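Local coordinates for amino acid amide racemase (Ochrobactrum anthropi, PDB 6GIO), which is a class-III aminotransferase-family protein that binds pyridoxal-5'-phosphate and forms a dimer with cofactor sites near the subunit interface, at residues G112-D117 with P274-V279; S138-L143 with F203-L208. One frame throughout, in Å; residues are numbered along the deposited sequence.

Interaction 1: residues G112-D117 with P274-V279. With PLP (pyridoxal-5'-phosphate), chain G.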
ATOM      1  N   GLY C 112       3.351  -0.940   6.348  1.00 22.48           N
ATOM      2  CA  GLY C 112       4.742  -1.144   6.818  1.00 23.17           C
ATOM      3  C   GLY C 112       5.658  -1.571   5.673  1.00 21.43           C
ATOM      4  O   GLY C 112       6.788  -1.085   5.542  1.00 20.91           O
ATOM      5  N   SER C 113       5.143  -2.443   4.812  1.00 20.75           N
ATOM      6  CA  SER C 113       5.888  -2.961   3.663  1.00 20.96           C
ATOM      7  C   SER C 113       6.277  -1.915   2.677  1.00 20.61           C
ATOM      8  O   SER C 113       7.392  -1.963   2.171  1.00 23.05           O
ATOM      9  CB  SER C 113       5.059  -4.017   2.894  1.00 22.79           C
ATOM     10  OG  SER C 113       4.680  -5.071   3.788  1.00 25.57           O
ATOM     11  N   ASP C 114       5.373  -1.006   2.339  1.00 19.48           N
ATOM     12  CA  ASP C 114       5.701   0.049   1.362  1.00 20.15           C
ATOM     13  C   ASP C 114       6.636   1.140   1.989  1.00 20.71           C
ATOM     14  O   ASP C 114       7.500   1.714   1.296  1.00 18.64           O
ATOM     15  CB  ASP C 114       4.458   0.590   0.585  1.00 21.13           C
ATOM     16  CG  ASP C 114       3.502   1.549   1.388  1.00 22.46           C
ATOM     17  OD1 ASP C 114       3.874   2.154   2.393  1.00 24.65           O
ATOM     18  OD2 ASP C 114       2.342   1.760   0.908  1.00 23.79           O
ATOM     19  N   ALA C 115       6.513   1.318   3.305  1.00 19.42           N
ATOM     20  CA  ALA C 115       7.345   2.283   4.052  1.00 19.91           C
ATOM     21  C   ALA C 115       8.770   1.805   4.142  1.00 20.86           C
ATOM     22  O   ALA C 115       9.726   2.604   3.953  1.00 20.92           O
ATOM     23  CB  ALA C 115       6.756   2.545   5.429  1.00 19.43           C
ATOM     24  N   ASN C 116       8.954   0.518   4.406  1.00 19.71           N
ATOM     25  CA  ASN C 116      10.310  -0.021   4.408  1.00 22.00           C
ATOM     26  C   ASN C 116      10.896  -0.153   2.983  1.00 21.90           C
ATOM     27  O   ASN C 116      12.122  -0.049   2.788  1.00 21.07           O
ATOM     28  CB  ASN C 116      10.404  -1.374   5.152  1.00 22.80           C
ATOM     29  CG  ASN C 116      10.332  -1.230   6.657  1.00 24.26           C
ATOM     30  OD1 ASN C 116       9.517  -1.896   7.317  1.00 25.46           O
ATOM     31  ND2 ASN C 116      11.159  -0.351   7.214  1.00 21.33           N
ATOM     32  N   ASP C 117      10.042  -0.375   1.995  1.00 22.48           N
ATOM     33  CA  ASP C 117      10.507  -0.380   0.614  1.00 24.00           C
ATOM     34  C   ASP C 117      11.030   1.023   0.246  1.00 23.03           C
ATOM     35  O   ASP C 117      12.108   1.178  -0.328  1.00 21.67           O
ATOM     36  CB  ASP C 117       9.390  -0.813  -0.313  1.00 26.77           C
ATOM     37  CG  ASP C 117       9.888  -1.095  -1.713  1.00 30.42           C
ATOM     38  OD1 ASP C 117      11.094  -1.347  -1.906  1.00 36.25           O
ATOM     39  OD2 ASP C 117       9.080  -1.069  -2.635  1.00 34.00           O
ATOM     40  N   PRO C 274      -5.581   2.119   6.401  1.00 22.70           N
ATOM     41  CA  PRO C 274      -4.216   1.893   5.944  1.00 22.14           C
ATOM     42  C   PRO C 274      -3.383   3.162   5.971  1.00 22.52           C
ATOM     43  O   PRO C 274      -3.671   4.084   5.228  1.00 22.30           O
ATOM     44  CB  PRO C 274      -4.409   1.472   4.488  1.00 22.99           C
ATOM     45  CG  PRO C 274      -5.817   1.009   4.408  1.00 25.55           C
ATOM     46  CD  PRO C 274      -6.545   1.972   5.300  1.00 23.06           C
ATOM     47  N   LEU C 275      -2.365   3.215   6.807  1.00 21.23           N
ATOM     48  CA  LEU C 275      -1.469   4.375   6.802  1.00 19.62           C
ATOM     49  C   LEU C 275      -0.081   3.989   7.341  1.00 19.83           C
ATOM     50  O   LEU C 275       0.057   3.324   8.419  1.00 18.22           O
ATOM     51  CB  LEU C 275      -2.076   5.472   7.680  1.00 21.15           C
ATOM     52  CG  LEU C 275      -1.280   6.737   8.049  1.00 20.40           C
ATOM     53  CD1 LEU C 275      -1.058   7.586   6.816  1.00 21.15           C
ATOM     54  CD2 LEU C 275      -2.050   7.544   9.074  1.00 21.77           C
ATOM     55  N   SER C 276       0.951   4.456   6.633  1.00 20.03           N
ATOM     56  CA  SER C 276       2.327   4.312   7.102  1.00 18.88           C
ATOM     57  C   SER C 276       3.068   5.639   6.938  1.00 18.94           C
ATOM     58  O   SER C 276       2.577   6.563   6.274  1.00 20.79           O
ATOM     59  CB  SER C 276       3.041   3.201   6.341  1.00 19.64           C
ATOM     60  OG  SER C 276       3.277   3.505   4.947  1.00 18.79           O
ATOM     61  N   ALA C 277       4.244   5.733   7.535  1.00 18.29           N
ATOM     62  CA  ALA C 277       5.069   6.924   7.366  1.00 20.87           C
ATOM     63  C   ALA C 277       6.527   6.651   7.589  1.00 21.00           C
ATOM     64  O   ALA C 277       6.872   5.734   8.325  1.00 21.42           O
ATOM     65  CB  ALA C 277       4.613   8.048   8.258  1.00 21.50           C
ATOM     66  N   VAL C 278       7.365   7.488   6.970  1.00 20.58           N
ATOM     67  CA  VAL C 278       8.800   7.478   7.167  1.00 20.75           C
ATOM     68  C   VAL C 278       9.225   8.891   7.577  1.00 20.96           C
ATOM     69  O   VAL C 278       8.920   9.897   6.911  1.00 19.42           O
ATOM     70  CB  VAL C 278       9.559   7.065   5.892  1.00 20.65           C
ATOM     71  CG1 VAL C 278      11.064   7.122   6.098  1.00 20.29           C
ATOM     72  CG2 VAL C 278       9.173   5.655   5.464  1.00 22.62           C
ATOM     73  N   VAL C 279       9.907   8.982   8.700  1.00 22.06           N
ATOM     74  CA  VAL C 279      10.412  10.292   9.183  1.00 21.73           C
ATOM     75  C   VAL C 279      11.901  10.184   9.054  1.00 21.40           C
ATOM     76  O   VAL C 279      12.469   9.211   9.514  1.00 22.96           O
ATOM     77  CB  VAL C 279      10.023  10.571  10.659  1.00 22.23           C
ATOM     78  CG1 VAL C 279      10.645  11.858  11.170  1.00 22.22           C
ATOM     79  CG2 VAL C 279       8.523  10.673  10.761  1.00 22.34           C
TER
HETATM   80  N1  PLP G 501       7.729  -3.932   9.919  1.00 32.40           N
HETATM   81  C2  PLP G 501       7.339  -4.517  11.079  1.00 35.26           C
HETATM   82  C2A PLP G 501       8.197  -4.523  12.306  1.00 35.39           C
HETATM   83  C3  PLP G 501       6.026  -5.205  11.174  1.00 34.50           C
HETATM   84  O3  PLP G 501       5.659  -5.785  12.323  1.00 35.47           O
HETATM   85  C4  PLP G 501       5.115  -5.219  10.013  1.00 35.56           C
HETATM   86  C4A PLP G 501       3.785  -5.895  10.106  1.00 34.77           C
HETATM   87  C5  PLP G 501       5.644  -4.529   8.785  1.00 34.45           C
HETATM   88  C6  PLP G 501       6.924  -3.932   8.823  1.00 34.88           C
HETATM   89  C5A PLP G 501       4.822  -4.533   7.506  1.00 34.56           C
HETATM   90  O4P PLP G 501       3.492  -4.016   7.641  1.00 34.82           O
HETATM   91  P   PLP G 501       2.349  -4.390   6.591  1.00 32.20           P
HETATM   92  O1P PLP G 501       1.366  -3.281   6.802  1.00 34.92           O
HETATM   93  O2P PLP G 501       1.808  -5.750   6.992  1.00 30.35           O
HETATM   94  O3P PLP G 501       3.013  -4.331   5.223  1.00 33.25           O
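Gly112 CA is 6.0 Å from Ser276 CA and Ala115 CA 6.1 Å from Ala277 CA, and the axes of helix 112-117 and strand 276-279 run at 26°, 7.5 Å apart at their closest. This is the phosphate-binding helix start of the fold-type I PLP enzymes, packed on the antiparallel strand of the large-domain sheet. The methyl of Ala115 presses into the strand: its CB is 3.9 Å from CG2 of Val278, and that Val278 methyl also leans on the carbonyl O of Ala115. With its OG between the backbone N and the carbonyl carbon (chi1 68°), Ser276 reaches Asp114 OD1 at 3.0 Å, although its proton may instead go, weakly, to Ser111 O. The carboxylate of Asp114 is held chiefly through OD2, by the backbone N of His110. Beyond this buried seam the N-H groups of Gly112 and Ser113 face the cofactor, where the helix dipole probably adds to their pull on the phosphate. Gly112 has no side chain, and PLP O4P lies 3.2 Å from its CA. Gly112 N bonds PLP O1P at 3.1 Å, and Ser113 N bonds PLP O3P at 2.9 Å.

Interaction 2: residues S138-L143 with F203-L208; sequences SYHGNL and FIEPIL. With PLP (pyridoxal-5'-phosphate), chain G.
His140 and Phe203 meet as a T-shaped pair, in which the edge of the phenyl ring is directed at the imidazole face. Their planes stand at 59°, the centroids are 5.4 Å apart, and CD2 of Phe203 sits above the middle of the imidazole. The pair joins the loop after strand 131-135 to the C-terminal end of strand 199-204, inside the sheet; fold-type I enzymes hold their PLP by the C-terminal ends of these parallel strands. Two polar contacts fix the imidazole's rotation. ND1 of His140 is hydrogen-bonded to Asp238, while its NE2 meets water 1 at 2.8 Å in the ring plane, and that water donates onward to the carbonyl O of Phe203.

Glu205 passes the imidazole on another side. Glu205 CG, placed anti to the carbonyl carbon and beside the backbone N (chi1 -63°), comes 3.9 Å from His140 CE1, and the extended chain beyond carries the carboxylate on toward the loop, its plane turned 67° from the ring. There the backbone N of Tyr139 reaches Glu205 OE1 at 3.0 Å, approaching from above the carboxylate plane, and Ser138 CA crowds the same oxygen. Leu208 closes this end, its CD1 lying 3.9 Å from Ser138 N. The other carboxylate oxygen, OE2, is hydrogen-bonded to Ser209. The Tyr139 ring stands steeply to the pyridine, its CD1 4.0 Å from PLP C4. On the carboxylate side, Glu205 OE2 comes to 3.5 Å from PLP C2A, the methyl carbon.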
ATOM      1  N   SER C 138      13.942 -10.818  11.365  1.00 24.85           N
ATOM      2  CA  SER C 138      13.314  -9.526  11.220  1.00 24.93           C
ATOM      3  C   SER C 138      12.255  -9.610  10.109  1.00 25.30           C
ATOM      4  O   SER C 138      12.373 -10.384   9.168  1.00 25.40           O
ATOM      5  CB  SER C 138      14.345  -8.450  10.882  1.00 26.67           C
ATOM      6  OG  SER C 138      14.701  -8.538   9.531  1.00 28.88           O
ATOM      7  N   TYR C 139      11.215  -8.809  10.261  1.00 27.00           N
ATOM      8  CA  TYR C 139      10.114  -8.792   9.339  1.00 30.40           C
ATOM      9  C   TYR C 139       9.883  -7.330   9.075  1.00 29.60           C
ATOM     10  O   TYR C 139       9.361  -6.638   9.931  1.00 30.58           O
ATOM     11  CB  TYR C 139       8.893  -9.471   9.960  1.00 31.49           C
ATOM     12  CG  TYR C 139       7.755  -9.620   9.000  1.00 33.68           C
ATOM     13  CD1 TYR C 139       6.956  -8.518   8.667  1.00 35.17           C
ATOM     14  CD2 TYR C 139       7.438 -10.852   8.447  1.00 36.93           C
ATOM     15  CE1 TYR C 139       5.896  -8.638   7.791  1.00 35.78           C
ATOM     16  CE2 TYR C 139       6.364 -10.983   7.564  1.00 36.84           C
ATOM     17  CZ  TYR C 139       5.602  -9.856   7.236  1.00 37.86           C
ATOM     18  OH  TYR C 139       4.538  -9.929   6.344  1.00 38.66           O
ATOM     19  N   HIS C 140      10.345  -6.861   7.917  1.00 28.53           N
ATOM     20  CA  HIS C 140      10.156  -5.466   7.496  1.00 26.71           C
ATOM     21  C   HIS C 140       9.079  -5.295   6.395  1.00 27.69           C
ATOM     22  O   HIS C 140       8.793  -4.171   5.975  1.00 26.59           O
ATOM     23  CB  HIS C 140      11.490  -4.878   7.068  1.00 25.48           C
ATOM     24  CG  HIS C 140      12.486  -4.808   8.182  1.00 27.05           C
ATOM     25  ND1 HIS C 140      12.262  -4.069   9.325  1.00 27.66           N
ATOM     26  CD2 HIS C 140      13.694  -5.398   8.342  1.00 27.67           C
ATOM     27  CE1 HIS C 140      13.287  -4.229  10.150  1.00 28.26           C
ATOM     28  NE2 HIS C 140      14.178  -5.009   9.570  1.00 26.51           N
ATOM     29  N   GLY C 141       8.506  -6.402   5.924  1.00 25.99           N
ATOM     30  CA  GLY C 141       7.391  -6.360   5.006  1.00 29.25           C
ATOM     31  C   GLY C 141       7.309  -7.550   4.047  1.00 32.77           C
ATOM     32  O   GLY C 141       8.173  -8.430   4.073  1.00 34.72           O
ATOM     33  N   ASN C 142       6.271  -7.566   3.202  1.00 30.43           N
ATOM     34  CA  ASN C 142       6.048  -8.642   2.248  1.00 32.40           C
ATOM     35  C   ASN C 142       5.876  -8.155   0.799  1.00 33.61           C
ATOM     36  O   ASN C 142       5.262  -8.839  -0.044  1.00 33.35           O
ATOM     37  CB  ASN C 142       4.858  -9.519   2.665  1.00 32.86           C
ATOM     38  CG  ASN C 142       5.124 -10.998   2.442  1.00 33.16           C
ATOM     39  OD1 ASN C 142       6.277 -11.419   2.303  1.00 40.05           O
ATOM     40  ND2 ASN C 142       4.085 -11.800   2.456  1.00 31.87           N
ATOM     41  N   LEU C 143       6.444  -6.985   0.513  1.00 32.15           N
ATOM     42  CA  LEU C 143       6.635  -6.541  -0.868  1.00 33.41           C
ATOM     43  C   LEU C 143       8.114  -6.707  -1.189  1.00 31.98           C
ATOM     44  O   LEU C 143       8.993  -6.782  -0.290  1.00 29.27           O
ATOM     45  CB  LEU C 143       6.177  -5.087  -1.100  1.00 35.02           C
ATOM     46  CG  LEU C 143       4.704  -4.847  -0.719  1.00 36.93           C
ATOM     47  CD1 LEU C 143       4.369  -3.361  -0.828  1.00 39.32           C
ATOM     48  CD2 LEU C 143       3.717  -5.690  -1.526  1.00 37.96           C
ATOM     49  N   PHE C 203      18.917  -1.698   9.832  1.00 21.35           N
ATOM     50  CA  PHE C 203      17.511  -1.750  10.199  1.00 21.28           C
ATOM     51  C   PHE C 203      17.283  -2.495  11.482  1.00 20.72           C
ATOM     52  O   PHE C 203      17.644  -3.693  11.596  1.00 21.21           O
ATOM     53  CB  PHE C 203      16.697  -2.423   9.121  1.00 21.80           C
ATOM     54  CG  PHE C 203      16.344  -1.525   7.964  1.00 22.75           C
ATOM     55  CD1 PHE C 203      17.304  -1.168   7.036  1.00 23.26           C
ATOM     56  CD2 PHE C 203      15.017  -1.092   7.776  1.00 21.59           C
ATOM     57  CE1 PHE C 203      16.973  -0.364   5.938  1.00 25.11           C
ATOM     58  CE2 PHE C 203      14.679  -0.308   6.698  1.00 22.45           C
ATOM     59  CZ  PHE C 203      15.654   0.061   5.765  1.00 24.86           C
ATOM     60  N   ILE C 204      16.603  -1.825  12.407  1.00 21.37           N
ATOM     61  CA  ILE C 204      16.449  -2.308  13.801  1.00 24.07           C
ATOM     62  C   ILE C 204      14.983  -2.377  14.190  1.00 24.80           C
ATOM     63  O   ILE C 204      14.297  -1.323  14.189  1.00 24.76           O
ATOM     64  CB  ILE C 204      17.115  -1.342  14.803  1.00 23.95           C
ATOM     65  CG1 ILE C 204      18.626  -1.291  14.625  1.00 24.23           C
ATOM     66  CG2 ILE C 204      16.781  -1.729  16.235  1.00 25.87           C
ATOM     67  CD1 ILE C 204      19.278  -0.143  15.397  1.00 27.02           C
ATOM     68  N   GLU C 205      14.488  -3.585  14.476  1.00 23.84           N
ATOM     69  CA  GLU C 205      13.285  -3.725  15.277  1.00 24.40           C
ATOM     70  C   GLU C 205      13.677  -3.629  16.777  1.00 24.17           C
ATOM     71  O   GLU C 205      14.505  -4.418  17.248  1.00 23.77           O
ATOM     72  CB  GLU C 205      12.622  -5.098  15.056  1.00 25.88           C
ATOM     73  CG  GLU C 205      12.106  -5.403  13.661  1.00 27.93           C
ATOM     74  CD  GLU C 205      11.218  -6.645  13.650  1.00 28.21           C
ATOM     75  OE1 GLU C 205      11.521  -7.630  12.993  1.00 28.43           O
ATOM     76  OE2 GLU C 205      10.193  -6.649  14.316  1.00 29.80           O
ATOM     77  N   PRO C 206      13.064  -2.707  17.533  1.00 26.16           N
ATOM     78  CA  PRO C 206      13.375  -2.566  18.967  1.00 25.87           C
ATOM     79  C   PRO C 206      12.815  -3.678  19.845  1.00 24.02           C
ATOM     80  O   PRO C 206      13.273  -3.858  20.952  1.00 24.11           O
ATOM     81  CB  PRO C 206      12.801  -1.213  19.336  1.00 26.75           C
ATOM     82  CG  PRO C 206      11.702  -0.969  18.351  1.00 29.47           C
ATOM     83  CD  PRO C 206      12.053  -1.725  17.089  1.00 27.37           C
ATOM     84  N   ILE C 207      11.844  -4.410  19.344  1.00 23.70           N
ATOM     85  CA  ILE C 207      11.467  -5.731  19.847  1.00 23.61           C
ATOM     86  C   ILE C 207      11.288  -6.529  18.597  1.00 21.72           C
ATOM     87  O   ILE C 207      10.647  -6.069  17.657  1.00 23.00           O
ATOM     88  CB  ILE C 207      10.124  -5.713  20.620  1.00 25.04           C
ATOM     89  CG1 ILE C 207      10.267  -4.803  21.831  1.00 25.80           C
ATOM     90  CG2 ILE C 207       9.726  -7.128  21.020  1.00 25.52           C
ATOM     91  CD1 ILE C 207       8.989  -4.484  22.566  1.00 25.39           C
ATOM     92  N   LEU C 208      11.877  -7.708  18.539  1.00 23.14           N
ATOM     93  CA  LEU C 208      11.810  -8.495  17.332  1.00 23.91           C
ATOM     94  C   LEU C 208      10.433  -9.131  17.342  1.00 25.30           C
ATOM     95  O   LEU C 208      10.167  -9.943  18.205  1.00 27.11           O
ATOM     96  CB  LEU C 208      12.897  -9.558  17.355  1.00 25.65           C
ATOM     97  CG  LEU C 208      13.066 -10.419  16.101  1.00 25.33           C
ATOM     98  CD1 LEU C 208      13.884  -9.654  15.084  1.00 26.09           C
ATOM     99  CD2 LEU C 208      13.714 -11.739  16.445  1.00 25.76           C
TER
HETATM  100  N1  PLP G 501       7.729  -3.932   9.919  1.00 32.40           N
HETATM  101  C2  PLP G 501       7.339  -4.517  11.079  1.00 35.26           C
HETATM  102  C2A PLP G 501       8.197  -4.523  12.306  1.00 35.39           C
HETATM  103  C3  PLP G 501       6.026  -5.205  11.174  1.00 34.50           C
HETATM  104  O3  PLP G 501       5.659  -5.785  12.323  1.00 35.47           O
HETATM  105  C4  PLP G 501       5.115  -5.219  10.013  1.00 35.56           C
HETATM  106  C4A PLP G 501       3.785  -5.895  10.106  1.00 34.77           C
HETATM  107  C5  PLP G 501       5.644  -4.529   8.785  1.00 34.45           C
HETATM  108  C6  PLP G 501       6.924  -3.932   8.823  1.00 34.88           C
HETATM  109  C5A PLP G 501       4.822  -4.533   7.506  1.00 34.56           C
HETATM  110  O4P PLP G 501       3.492  -4.016   7.641  1.00 34.82           O
HETATM  111  P   PLP G 501       2.349  -4.390   6.591  1.00 32.20           P
HETATM  112  O1P PLP G 501       1.366  -3.281   6.802  1.00 34.92           O
HETATM  113  O2P PLP G 501       1.808  -5.750   6.992  1.00 30.35           O
HETATM  114  O3P PLP G 501       3.013  -4.331   5.223  1.00 33.25           O
HETATM  115  O   HOH W   1      16.324  -6.060  11.120  1.00 22.38           O

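Interactions 1 and 2 illustrate how one cofactor is held by its phosphate and bordered at its ring. Gly112 and Ser113 bond the phosphate and residues 138-143 with 203-208 border the pyridine; the centres of the two interactions are about 12 Å apart. Strands 276-281 and 199-204 belong to the same seven-stranded sheet, separated by strands 262-265 and 234-238. Interaction 2 is nested within the chain loop that interaction 1 closes, and the two touch directly. Ser113 OG is 3.0 Å from Asn142 N, a probable hydrogen bond, and 3.2 Å from Gly141 CA, while Asn116 packs against His140 and Phe203. Thr295 of the second subunit also hydrogen-bonds PLP, so the site draws on both chains.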